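Local atomic coordinates of Pa14_01140 (Pseudomonas aeruginosa, PDB entry 6OX6), a protein that serves as the immunity protein of the type VI secretion effector Tas1, binding this (p)ppApp-synthesising toxin and probably playing a role in preventing its early activation. Residues R37-E43 with Y70-K76; E21-Y25 with N52-A58; R12-Y18 with F61-R67. All coordinates share one frame; numbering follows the deposited sequence. Where two conformers were deposited one is given.

Contact 1: R37-E43 with Y70-K76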
loop_
_atom_site.group_PDB
_atom_site.type_symbol
_atom_site.label_atom_id
_atom_site.label_comp_id
_atom_site.label_asym_id
_atom_site.label_seq_id
_atom_site.Cartn_x
_atom_site.Cartn_y
_atom_site.Cartn_z
ATOM N N ARG B 37 -0.411 16.262 6.671
ATOM C CA ARG B 37 0.513 17.280 6.158
ATOM C C ARG B 37 1.474 16.611 5.190
ATOM O O ARG B 37 2.298 15.788 5.606
ATOM C CB ARG B 37 1.284 17.961 7.284
ATOM C CG ARG B 37 2.163 19.091 6.795
ATOM C CD ARG B 37 2.701 19.937 7.926
ATOM N NE ARG B 37 3.519 21.025 7.400
ATOM C CZ ARG B 37 4.284 21.831 8.132
ATOM N NH1 ARG B 37 4.368 21.696 9.451
ATOM N NH2 ARG B 37 4.979 22.770 7.528
ATOM N N PHE B 38 1.361 16.937 3.904
ATOM C CA PHE B 38 2.228 16.350 2.888
ATOM C C PHE B 38 3.562 17.059 2.865
ATOM O O PHE B 38 3.656 18.235 3.227
ATOM C CB PHE B 38 1.583 16.422 1.507
ATOM C CG PHE B 38 0.379 15.503 1.359
ATOM C CD1 PHE B 38 -0.908 15.979 1.563
ATOM C CD2 PHE B 38 0.548 14.177 1.039
ATOM C CE1 PHE B 38 -1.997 15.155 1.447
ATOM C CE2 PHE B 38 -0.567 13.318 0.921
ATOM C CZ PHE B 38 -1.825 13.821 1.130
ATOM N N TYR B 39 4.604 16.332 2.446
ATOM C CA TYR B 39 5.941 16.916 2.392
ATOM C C TYR B 39 5.905 18.200 1.594
ATOM O O TYR B 39 5.290 18.258 0.529
ATOM C CB TYR B 39 6.937 15.959 1.744
ATOM C CG TYR B 39 7.432 14.835 2.614
ATOM C CD1 TYR B 39 6.747 14.442 3.767
ATOM C CD2 TYR B 39 8.591 14.162 2.271
ATOM C CE1 TYR B 39 7.201 13.388 4.546
ATOM C CE2 TYR B 39 9.048 13.126 3.020
ATOM C CZ TYR B 39 8.357 12.730 4.155
ATOM O OH TYR B 39 8.893 11.686 4.890
ATOM N N GLY B 40 6.541 19.241 2.126
ATOM C CA GLY B 40 6.625 20.519 1.440
ATOM C C GLY B 40 5.383 21.383 1.486
ATOM O O GLY B 40 5.320 22.390 0.758
ATOM N N GLU B 41 4.400 21.051 2.322
ATOM C CA GLU B 41 3.155 21.800 2.363
ATOM C C GLU B 41 2.799 22.136 3.796
ATOM O O GLU B 41 3.287 21.515 4.738
ATOM C CB GLU B 41 2.003 21.005 1.737
ATOM C CG GLU B 41 2.191 20.789 0.257
ATOM C CD GLU B 41 1.097 19.948 -0.379
ATOM O OE1 GLU B 41 -0.031 19.904 0.167
ATOM O OE2 GLU B 41 1.375 19.346 -1.439
ATOM N N ALA B 42 1.878 23.084 3.944
ATOM C CA ALA B 42 1.211 23.263 5.225
ATOM C C ALA B 42 0.213 22.125 5.475
ATOM O O ALA B 42 -0.204 21.405 4.562
ATOM C CB ALA B 42 0.500 24.617 5.281
ATOM N N GLU B 43 -0.143 21.951 6.747
ATOM C CA GLU B 43 -1.159 20.979 7.115
ATOM C C GLU B 43 -2.487 21.292 6.421
ATOM O O GLU B 43 -2.918 22.451 6.352
ATOM C CB GLU B 43 -1.339 20.976 8.636
ATOM C CG GLU B 43 -2.367 19.984 9.150
ATOM C CD GLU B 43 -2.473 20.018 10.664
ATOM O OE1 GLU B 43 -3.364 20.749 11.156
ATOM O OE2 GLU B 43 -1.665 19.330 11.359
ATOM N N TYR B 70 7.144 17.111 13.187
ATOM C CA TYR B 70 5.940 17.328 12.392
ATOM C C TYR B 70 5.755 18.803 12.075
ATOM O O TYR B 70 5.515 19.177 10.921
ATOM C CB TYR B 70 4.718 16.792 13.126
ATOM C CG TYR B 70 3.427 17.044 12.380
ATOM C CD1 TYR B 70 2.972 16.145 11.449
ATOM C CD2 TYR B 70 2.684 18.212 12.591
ATOM C CE1 TYR B 70 1.805 16.352 10.766
ATOM C CE2 TYR B 70 1.512 18.440 11.895
ATOM C CZ TYR B 70 1.087 17.503 10.987
ATOM O OH TYR B 70 -0.064 17.688 10.291
ATOM N N GLU B 71 5.876 19.664 13.090
ATOM C CA GLU B 71 5.602 21.077 12.861
ATOM C C GLU B 71 6.667 21.720 11.995
ATOM O O GLU B 71 6.366 22.641 11.227
ATOM C CB GLU B 71 5.476 21.806 14.191
ATOM C CG GLU B 71 4.229 21.402 14.935
ATOM C CD GLU B 71 4.101 22.114 16.267
ATOM O OE1 GLU B 71 4.957 22.982 16.550
ATOM O OE2 GLU B 71 3.141 21.813 17.017
ATOM N N THR B 72 7.909 21.249 12.090
ATOM C CA THR B 72 8.937 21.766 11.199
ATOM C C THR B 72 8.653 21.372 9.758
ATOM O O THR B 72 8.777 22.194 8.839
ATOM C CB THR B 72 10.310 21.261 11.628
ATOM O OG1 THR B 72 10.572 21.692 12.969
ATOM C CG2 THR B 72 11.356 21.829 10.721
ATOM N N GLY B 73 8.258 20.122 9.541
ATOM C CA GLY B 73 7.918 19.659 8.216
ATOM C C GLY B 73 9.110 19.118 7.449
ATOM O O GLY B 73 10.272 19.263 7.833
ATOM N N PHE B 74 8.798 18.472 6.330
ATOM C CA PHE B 74 9.757 17.758 5.535
ATOM C C PHE B 74 9.830 18.403 4.165
ATOM O O PHE B 74 8.783 18.754 3.601
ATOM C CB PHE B 74 9.364 16.268 5.410
ATOM C CG PHE B 74 9.356 15.541 6.726
ATOM C CD1 PHE B 74 8.406 15.832 7.692
ATOM C CD2 PHE B 74 10.317 14.597 7.009
ATOM C CE1 PHE B 74 8.418 15.181 8.912
ATOM C CE2 PHE B 74 10.330 13.933 8.220
ATOM C CZ PHE B 74 9.383 14.223 9.175
ATOM N N PRO B 75 11.025 18.600 3.611
ATOM C CA PRO B 75 11.130 19.198 2.275
ATOM C C PRO B 75 10.395 18.345 1.258
ATOM O O PRO B 75 10.385 17.115 1.353
ATOM C CB PRO B 75 12.638 19.200 2.006
ATOM C CG PRO B 75 13.161 18.058 2.843
ATOM C CD PRO B 75 12.316 18.055 4.082
ATOM N N LYS B 76 9.799 19.003 0.269
ATOM C CA LYS B 76 9.079 18.307 -0.788
ATOM C C LYS B 76 10.026 17.343 -1.492
ATOM O O LYS B 76 11.150 17.705 -1.841
ATOM C CB LYS B 76 8.496 19.304 -1.790
ATOM C CG LYS B 76 7.652 18.666 -2.880
ATOM C CD LYS B 76 7.361 19.650 -4.001
ATOM C CE LYS B 76 8.583 20.496 -4.323
ATOM N NZ LYS B 76 8.583 20.954 -5.741
HETATM O O HOH W 1 6.962 24.547 8.830
#
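Gly40 gives its backbone N to Phe74 O at 2.7 Å, joining the type II beta turn Phe38-Glu41, which leaves edge strand 33-38, to the tail that follows helix 67-72. Glycine suits this third turn position, where phi is positive and the backbone passes close to Lys76. Beside the turn, Phe74 CB sits over the centre of the Tyr39 ring, a CH-pi contact 3.5 Å from the centroid. The two rings are nearly parallel (11°) but offset so that little of one lies over the other, while Tyr39 OH goes on to Asp17 and Asp19. Arg37 has the length to reach the helix end. With CG anti to the backbone N (chi1 -175°) and the chain extended, its NH1 donates to Glu71 O at 2.8 Å from above the carbonyl plane, and NH2 reaches Thr72 O through a water. NE donates almost straight (173°) to Glu41 O within its own segment, which fixes how the guanidinium is rotated; Gly73 CA lies over one face. Further along, Tyr70 OH donates to Glu43 OE2, which also pairs with Arg26; the hydroxyl comes to the anti lone pair of that oxygen at 2.5 Å.

Contact 2: E21-Y25 with N52-A58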
loop_
_atom_site.group_PDB
_atom_site.type_symbol
_atom_site.label_atom_id
_atom_site.label_comp_id
_atom_site.label_asym_id
_atom_site.label_seq_id
_atom_site.Cartn_x
_atom_site.Cartn_y
_atom_site.Cartn_z
ATOM N N GLU B 21 5.073 7.561 0.891
ATOM C CA GLU B 21 4.192 8.488 0.181
ATOM C C GLU B 21 4.403 9.936 0.605
ATOM O O GLU B 21 3.509 10.765 0.428
ATOM C CB GLU B 21 2.715 8.106 0.358
ATOM C CG GLU B 21 2.321 6.712 -0.189
ATOM C CD GLU B 21 1.031 6.707 -0.998
ATOM O OE1 GLU B 21 0.607 7.766 -1.526
ATOM O OE2 GLU B 21 0.409 5.631 -1.072
ATOM N N ASP B 22 5.561 10.279 1.153
ATOM C CA ASP B 22 5.871 11.697 1.439
ATOM C C ASP B 22 4.746 12.395 2.221
ATOM O O ASP B 22 4.321 13.502 1.893
ATOM C CB ASP B 22 6.148 12.450 0.136
ATOM C CG ASP B 22 7.493 12.087 -0.480
ATOM O OD1 ASP B 22 8.238 11.301 0.132
ATOM O OD2 ASP B 22 7.802 12.600 -1.576
ATOM N N VAL B 23 4.238 11.735 3.257
ATOM C CA VAL B 23 3.087 12.251 3.984
ATOM C C VAL B 23 3.333 12.107 5.484
ATOM O O VAL B 23 4.036 11.188 5.934
ATOM C CB VAL B 23 1.775 11.552 3.533
ATOM C CG1 VAL B 23 1.789 9.998 3.772
ATOM C CG2 VAL B 23 0.579 12.214 4.158
ATOM N N THR B 24 2.791 13.065 6.253
ATOM C CA THR B 24 2.765 13.032 7.710
ATOM C C THR B 24 1.343 13.258 8.229
ATOM O O THR B 24 0.487 13.853 7.565
ATOM C CB THR B 24 3.718 14.083 8.327
ATOM O OG1 THR B 24 3.176 15.412 8.154
ATOM C CG2 THR B 24 5.085 14.002 7.651
ATOM N N TYR B 25 1.100 12.786 9.450
ATOM C CA TYR B 25 -0.197 12.905 10.099
ATOM C C TYR B 25 -0.005 13.384 11.523
ATOM O O TYR B 25 1.037 13.127 12.157
ATOM C CB TYR B 25 -0.977 11.565 10.122
ATOM C CG TYR B 25 -1.384 11.090 8.739
ATOM C CD1 TYR B 25 -0.589 10.207 8.034
ATOM C CD2 TYR B 25 -2.532 11.566 8.127
ATOM C CE1 TYR B 25 -0.941 9.786 6.781
ATOM C CE2 TYR B 25 -2.898 11.147 6.883
ATOM C CZ TYR B 25 -2.104 10.262 6.213
ATOM O OH TYR B 25 -2.459 9.836 4.963
ATOM N N ASN B 52 -9.491 6.024 6.518
ATOM C CA ASN B 52 -8.878 6.456 5.265
ATOM C C ASN B 52 -7.737 5.521 4.861
ATOM O O ASN B 52 -6.920 5.116 5.686
ATOM C CB ASN B 52 -8.350 7.878 5.414
ATOM C CG ASN B 52 -7.566 8.332 4.220
ATOM O OD1 ASN B 52 -6.322 8.285 4.202
ATOM N ND2 ASN B 52 -8.281 8.768 3.201
ATOM N N ARG B 53 -7.669 5.202 3.569
ATOM C CA ARG B 53 -6.698 4.234 3.065
ATOM C C ARG B 53 -5.264 4.651 3.392
ATOM O O ARG B 53 -4.479 3.869 3.934
ATOM C CB ARG B 53 -6.883 4.091 1.549
ATOM C CG ARG B 53 -6.185 2.879 0.930
ATOM C CD ARG B 53 -4.716 3.167 0.552
ATOM N NE ARG B 53 -4.535 4.429 -0.177
ATOM C CZ ARG B 53 -3.349 4.905 -0.569
ATOM N NH1 ARG B 53 -2.240 4.240 -0.280
ATOM N NH2 ARG B 53 -3.264 6.061 -1.229
ATOM N N LEU B 54 -4.891 5.865 3.008
ATOM C CA LEU B 54 -3.492 6.272 3.127
ATOM C C LEU B 54 -3.100 6.421 4.594
ATOM O O LEU B 54 -1.994 6.039 5.003
ATOM C CB LEU B 54 -3.285 7.575 2.348
ATOM C CG LEU B 54 -1.908 8.248 2.338
ATOM C CD1 LEU B 54 -0.892 7.294 1.718
ATOM C CD2 LEU B 54 -1.962 9.607 1.577
ATOM N N PHE B 55 -4.029 6.889 5.423
ATOM C CA PHE B 55 -3.767 6.946 6.856
ATOM C C PHE B 55 -3.477 5.562 7.442
ATOM O O PHE B 55 -2.521 5.388 8.208
ATOM C CB PHE B 55 -4.952 7.567 7.582
ATOM C CG PHE B 55 -4.803 7.527 9.091
ATOM C CD1 PHE B 55 -3.818 8.285 9.715
ATOM C CD2 PHE B 55 -5.613 6.705 9.874
ATOM C CE1 PHE B 55 -3.663 8.261 11.086
ATOM C CE2 PHE B 55 -5.453 6.674 11.267
ATOM C CZ PHE B 55 -4.482 7.449 11.867
ATOM N N ASN B 56 -4.321 4.577 7.129
ATOM C CA ASN B 56 -4.069 3.233 7.628
ATOM C C ASN B 56 -2.787 2.644 7.036
ATOM O O ASN B 56 -2.110 1.853 7.696
ATOM C CB ASN B 56 -5.281 2.341 7.345
ATOM C CG ASN B 56 -6.415 2.596 8.343
ATOM O OD1 ASN B 56 -6.449 1.982 9.403
ATOM N ND2 ASN B 56 -7.317 3.511 8.022
ATOM N N ASP B 57 -2.410 3.036 5.811
ATOM C CA ASP B 57 -1.088 2.636 5.318
ATOM C C ASP B 57 0.013 3.248 6.173
ATOM O O ASP B 57 1.023 2.592 6.473
ATOM C CB ASP B 57 -0.905 3.025 3.849
ATOM C CG ASP B 57 -1.537 2.020 2.887
ATOM O OD1 ASP B 57 -2.143 1.048 3.359
ATOM O OD2 ASP B 57 -1.418 2.188 1.650
ATOM N N ALA B 58 -0.162 4.511 6.558
ATOM C CA ALA B 58 0.821 5.196 7.391
ATOM C C ALA B 58 0.962 4.513 8.735
ATOM O O ALA B 58 2.075 4.386 9.258
ATOM C CB ALA B 58 0.423 6.660 7.564
HETATM O O HOH W 2 1.000 3.327 0.651
HETATM O O HOH W 3 -4.804 10.801 3.938
#
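A single nitrogen, Arg53 NH1, is shared by two carboxylates: it donates nearly straight (171°) to Glu21 OE2 at 3.1 Å across the contact and to Asp57 OD2 at 2.9 Å one helical turn on. Both acids lie near the guanidinium plane, but Glu21 is met on its syn side, somewhat out of the carboxylate plane, and Asp57 from above its own. The two acids also share a water that donates to Glu21 OE2 and Asp57 OD2; together with the arginine it should ease the repulsion of the like charges. Bends at chi2 and chi3 fold Arg53 back so that Leu54 CB covers one guanidinium face. In the complex the network continues into Tas1, where Glu21 OE1 meets Lys305 and Tyr297 of the toxin and Arg53 NH2 meets Asp296 and Tyr297.

Leu54 CD1 lies 3.4 Å from Glu21 CD, the branched apolar side chain set slantwise against the carboxylate. Further along the strand, Tyr25 is large enough to span the gap between strand and helix. Phe55 turns its edge to one face of the Tyr25 ring, a T-shaped pair with planes at 78°, CD1 standing 3.8 Å from Tyr25 CG. Ala58, small enough to let the ring in, brings CB to 3.5 Å from Tyr25 CE1. The hydroxyl end of Tyr25 donates to a water that in turn donates to Asn52 OD1. That same oxygen caps the helix by accepting from Phe55 N, a role asparagine fills well at an N-cap.

The axes of 53-58 and 23-25 pass 9.5 Å apart and at 85°, so helix 53-61 runs across strand 23-28. The strand begins at a G1 beta bulge, where Asp22 and Val23 both face Tyr18; strand 14-18 flanks the site through Tyr18 and strand 33-38 through Ile34 and Val36.

Contact 3: R12-Y18 with F61-R67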
loop_
_atom_site.group_PDB
_atom_site.type_symbol
_atom_site.label_atom_id
_atom_site.label_comp_id
_atom_site.label_asym_id
_atom_site.label_seq_id
_atom_site.Cartn_x
_atom_site.Cartn_y
_atom_site.Cartn_z
ATOM N N ARG B 12 -1.990 9.727 24.211
ATOM C CA ARG B 12 -1.481 11.043 23.856
ATOM C C ARG B 12 -1.500 11.357 22.371
ATOM O O ARG B 12 -1.793 10.499 21.548
ATOM C CB ARG B 12 0.006 11.059 24.225
ATOM C CG ARG B 12 0.802 10.062 23.392
ATOM C CD ARG B 12 2.150 9.682 23.982
ATOM N NE ARG B 12 2.590 8.381 23.489
ATOM C CZ ARG B 12 3.242 8.194 22.346
ATOM N NH1 ARG B 12 3.544 9.225 21.579
ATOM N NH2 ARG B 12 3.593 6.975 21.971
ATOM N N ASP B 13 -1.199 12.611 22.044
ATOM C CA ASP B 13 -0.990 13.010 20.669
ATOM C C ASP B 13 0.076 12.141 20.014
ATOM O O ASP B 13 1.051 11.735 20.648
ATOM C CB ASP B 13 -0.583 14.481 20.609
ATOM C CG ASP B 13 -1.714 15.430 21.026
ATOM O OD1 ASP B 13 -2.813 14.966 21.418
ATOM O OD2 ASP B 13 -1.511 16.653 20.902
ATOM N N ILE B 14 -0.129 11.850 18.732
ATOM C CA ILE B 14 0.734 10.966 17.957
ATOM C C ILE B 14 1.047 11.648 16.634
ATOM O O ILE B 14 0.128 12.084 15.921
ATOM C CB ILE B 14 0.065 9.601 17.700
ATOM C CG1 ILE B 14 -0.298 8.895 19.015
ATOM C CG2 ILE B 14 0.960 8.725 16.806
ATOM C CD1 ILE B 14 0.863 8.436 19.768
ATOM N N TYR B 15 2.332 11.697 16.284
ATOM C CA TYR B 15 2.795 12.287 15.033
ATOM C C TYR B 15 3.528 11.209 14.235
ATOM O O TYR B 15 4.372 10.488 14.784
ATOM C CB TYR B 15 3.695 13.501 15.298
ATOM C CG TYR B 15 2.989 14.589 16.107
ATOM C CD1 TYR B 15 2.948 14.535 17.505
ATOM C CD2 TYR B 15 2.335 15.646 15.473
ATOM C CE1 TYR B 15 2.297 15.530 18.258
ATOM C CE2 TYR B 15 1.690 16.663 16.215
ATOM C CZ TYR B 15 1.677 16.592 17.600
ATOM O OH TYR B 15 1.027 17.590 18.315
ATOM N N ILE B 16 3.222 11.138 12.940
ATOM C CA ILE B 16 3.538 10.006 12.082
ATOM C C ILE B 16 4.203 10.508 10.814
ATOM O O ILE B 16 3.712 11.461 10.200
ATOM C CB ILE B 16 2.254 9.245 11.724
ATOM C CG1 ILE B 16 1.659 8.628 12.982
ATOM C CG2 ILE B 16 2.520 8.248 10.657
ATOM C CD1 ILE B 16 0.240 8.165 12.778
ATOM N N ASP B 17 5.310 9.867 10.420
ATOM C CA ASP B 17 5.950 10.096 9.132
ATOM C C ASP B 17 5.851 8.821 8.296
ATOM O O ASP B 17 6.214 7.743 8.765
ATOM C CB ASP B 17 7.416 10.491 9.321
ATOM C CG ASP B 17 8.165 10.635 7.996
ATOM O OD1 ASP B 17 7.518 10.931 6.964
ATOM O OD2 ASP B 17 9.409 10.433 7.987
ATOM N N TYR B 18 5.387 8.941 7.069
ATOM C CA TYR B 18 5.288 7.797 6.158
ATOM C C TYR B 18 6.069 8.191 4.913
ATOM O O TYR B 18 5.513 8.830 4.011
ATOM C CB TYR B 18 3.819 7.488 5.845
ATOM C CG TYR B 18 3.555 6.314 4.895
ATOM C CD1 TYR B 18 4.440 5.228 4.799
ATOM C CD2 TYR B 18 2.399 6.292 4.103
ATOM C CE1 TYR B 18 4.182 4.149 3.932
ATOM C CE2 TYR B 18 2.147 5.220 3.238
ATOM C CZ TYR B 18 3.037 4.152 3.183
ATOM O OH TYR B 18 2.782 3.115 2.320
ATOM N N PHE B 61 3.000 1.114 7.999
ATOM C CA PHE B 61 4.323 1.132 7.399
ATOM C C PHE B 61 5.133 2.373 7.740
ATOM O O PHE B 61 6.302 2.433 7.362
ATOM C CB PHE B 61 4.208 0.994 5.874
ATOM C CG PHE B 61 3.307 -0.148 5.429
ATOM C CD1 PHE B 61 3.581 -1.460 5.816
ATOM C CD2 PHE B 61 2.225 0.088 4.592
ATOM C CE1 PHE B 61 2.764 -2.513 5.399
ATOM C CE2 PHE B 61 1.390 -0.965 4.158
ATOM C CZ PHE B 61 1.659 -2.263 4.574
ATOM N N GLY B 62 4.534 3.376 8.392
ATOM C CA GLY B 62 5.228 4.596 8.739
ATOM C C GLY B 62 5.909 4.487 10.094
ATOM O O GLY B 62 5.984 3.422 10.711
ATOM N N ARG B 63 6.411 5.614 10.560
ATOM C CA ARG B 63 7.141 5.651 11.818
ATOM C C ARG B 63 6.681 6.858 12.619
ATOM O O ARG B 63 6.221 7.865 12.063
ATOM C CB ARG B 63 8.661 5.703 11.596
ATOM C CG ARG B 63 9.135 6.959 10.871
ATOM C CD ARG B 63 10.544 6.798 10.305
ATOM N NE ARG B 63 10.612 5.793 9.247
ATOM C CZ ARG B 63 11.132 4.583 9.408
ATOM N NH1 ARG B 63 11.625 4.229 10.587
ATOM N NH2 ARG B 63 11.153 3.725 8.393
ATOM N N GLU B 64 6.784 6.735 13.932
ATOM C CA GLU B 64 6.385 7.817 14.808
ATOM C C GLU B 64 7.470 8.898 14.807
ATOM O O GLU B 64 8.663 8.596 14.768
ATOM C CB GLU B 64 6.123 7.267 16.221
ATOM C CG GLU B 64 5.628 8.303 17.194
ATOM C CD GLU B 64 4.984 7.733 18.454
ATOM O OE1 GLU B 64 4.846 6.491 18.578
ATOM O OE2 GLU B 64 4.579 8.562 19.305
ATOM N N ILE B 65 7.051 10.164 14.805
ATOM C CA ILE B 65 7.948 11.304 14.940
ATOM C C ILE B 65 7.429 12.188 16.075
ATOM O O ILE B 65 6.392 11.910 16.688
ATOM C CB ILE B 65 8.081 12.104 13.625
ATOM C CG1 ILE B 65 6.695 12.584 13.168
ATOM C CG2 ILE B 65 8.780 11.242 12.543
ATOM C CD1 ILE B 65 6.675 13.542 11.921
ATOM N N THR B 66 8.170 13.259 16.352
ATOM C CA THR B 66 7.808 14.172 17.424
ATOM C C THR B 66 6.976 15.336 16.889
ATOM O O THR B 66 6.928 15.607 15.681
ATOM C CB THR B 66 9.058 14.716 18.120
ATOM O OG1 THR B 66 9.713 15.639 17.246
ATOM C CG2 THR B 66 10.014 13.605 18.464
ATOM N N ARG B 67 6.380 16.064 17.829
ATOM C CA ARG B 67 5.579 17.232 17.511
ATOM C C ARG B 67 6.445 18.273 16.812
ATOM O O ARG B 67 6.002 18.906 15.854
ATOM C CB ARG B 67 4.964 17.823 18.781
ATOM C CG ARG B 67 4.152 19.088 18.547
ATOM C CD ARG B 67 3.435 19.527 19.813
ATOM N NE ARG B 67 3.602 20.954 20.070
ATOM C CZ ARG B 67 4.757 21.523 20.402
ATOM N NH1 ARG B 67 5.852 20.785 20.521
ATOM N NH2 ARG B 67 4.816 22.830 20.618
HETATM O O HOH W 4 4.285 10.912 18.064
HETATM O O HOH W 5 8.120 6.091 6.922
#
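Arg67 lies along one face of the Tyr15 ring, its CA over the ring centre at 3.7 Å and its CB and CG following toward the hydroxyl; the stem leaves CA opposite the backbone N (chi1 178°), which runs it alongside the ring. At a second flat group, the Arg12 guanidinium, Glu64 OE2 comes to the edge: NH1 donates to it at 2.6 Å, NH2 adds a weak bond, and the two groups of this salt bridge are nearly coplanar (9°). Ile14 CD1 lies over one guanidinium face, near its rim. Both groups sit at one end of the antiparallel pairing of strand 14-18 with edge strand 63-65. Asp17 and Arg63 form a hydrogen-bonded pair, Asp17 N to Arg63 O at 2.7 Å and Arg63 N to Asp17 O at 2.8 Å, followed by the non-hydrogen-bonded pair Ile16 and Glu64. Ile65 N still reaches Tyr15 O at 2.7 Å, though from above the carbonyl plane. Branched Ile65 fills in beside the strand, CG2 3.6 Å from Asp17 CB. Gly62, having no side chain, lets the strands come close, its CA 3.3 Å from Asp17 O. Next to it Tyr18 CE1 packs 3.7 Å from Phe61 CB, and Lys334 of Tas1 makes a cation-pi contact with the Phe61 ring.

Overall arrangement
From the N terminus, residues 12-18, 21-25 and 37-43 come first, on three successive strands of the antiparallel sheet, and each meets a partner later in the chain. Residues 52-58 close contact 2, laying helix 53-61 against strand 23-28; residues 61-67 then close contact 3 by adding strand 63-65 beside strand 14-18, so contact 2 is nested inside the loop closed by contact 3. Residues 70-76 close contact 1 last, bringing the C-terminal helix and tail to the end of strand 33-38; its loop crosses both others. The sheet order 33-38, 23-28, 14-18, 63-65 unites them: Arg37 pairs with Thr24, Tyr25 with Ile16. From helix 67-72, Tyr70 packs on Tyr15.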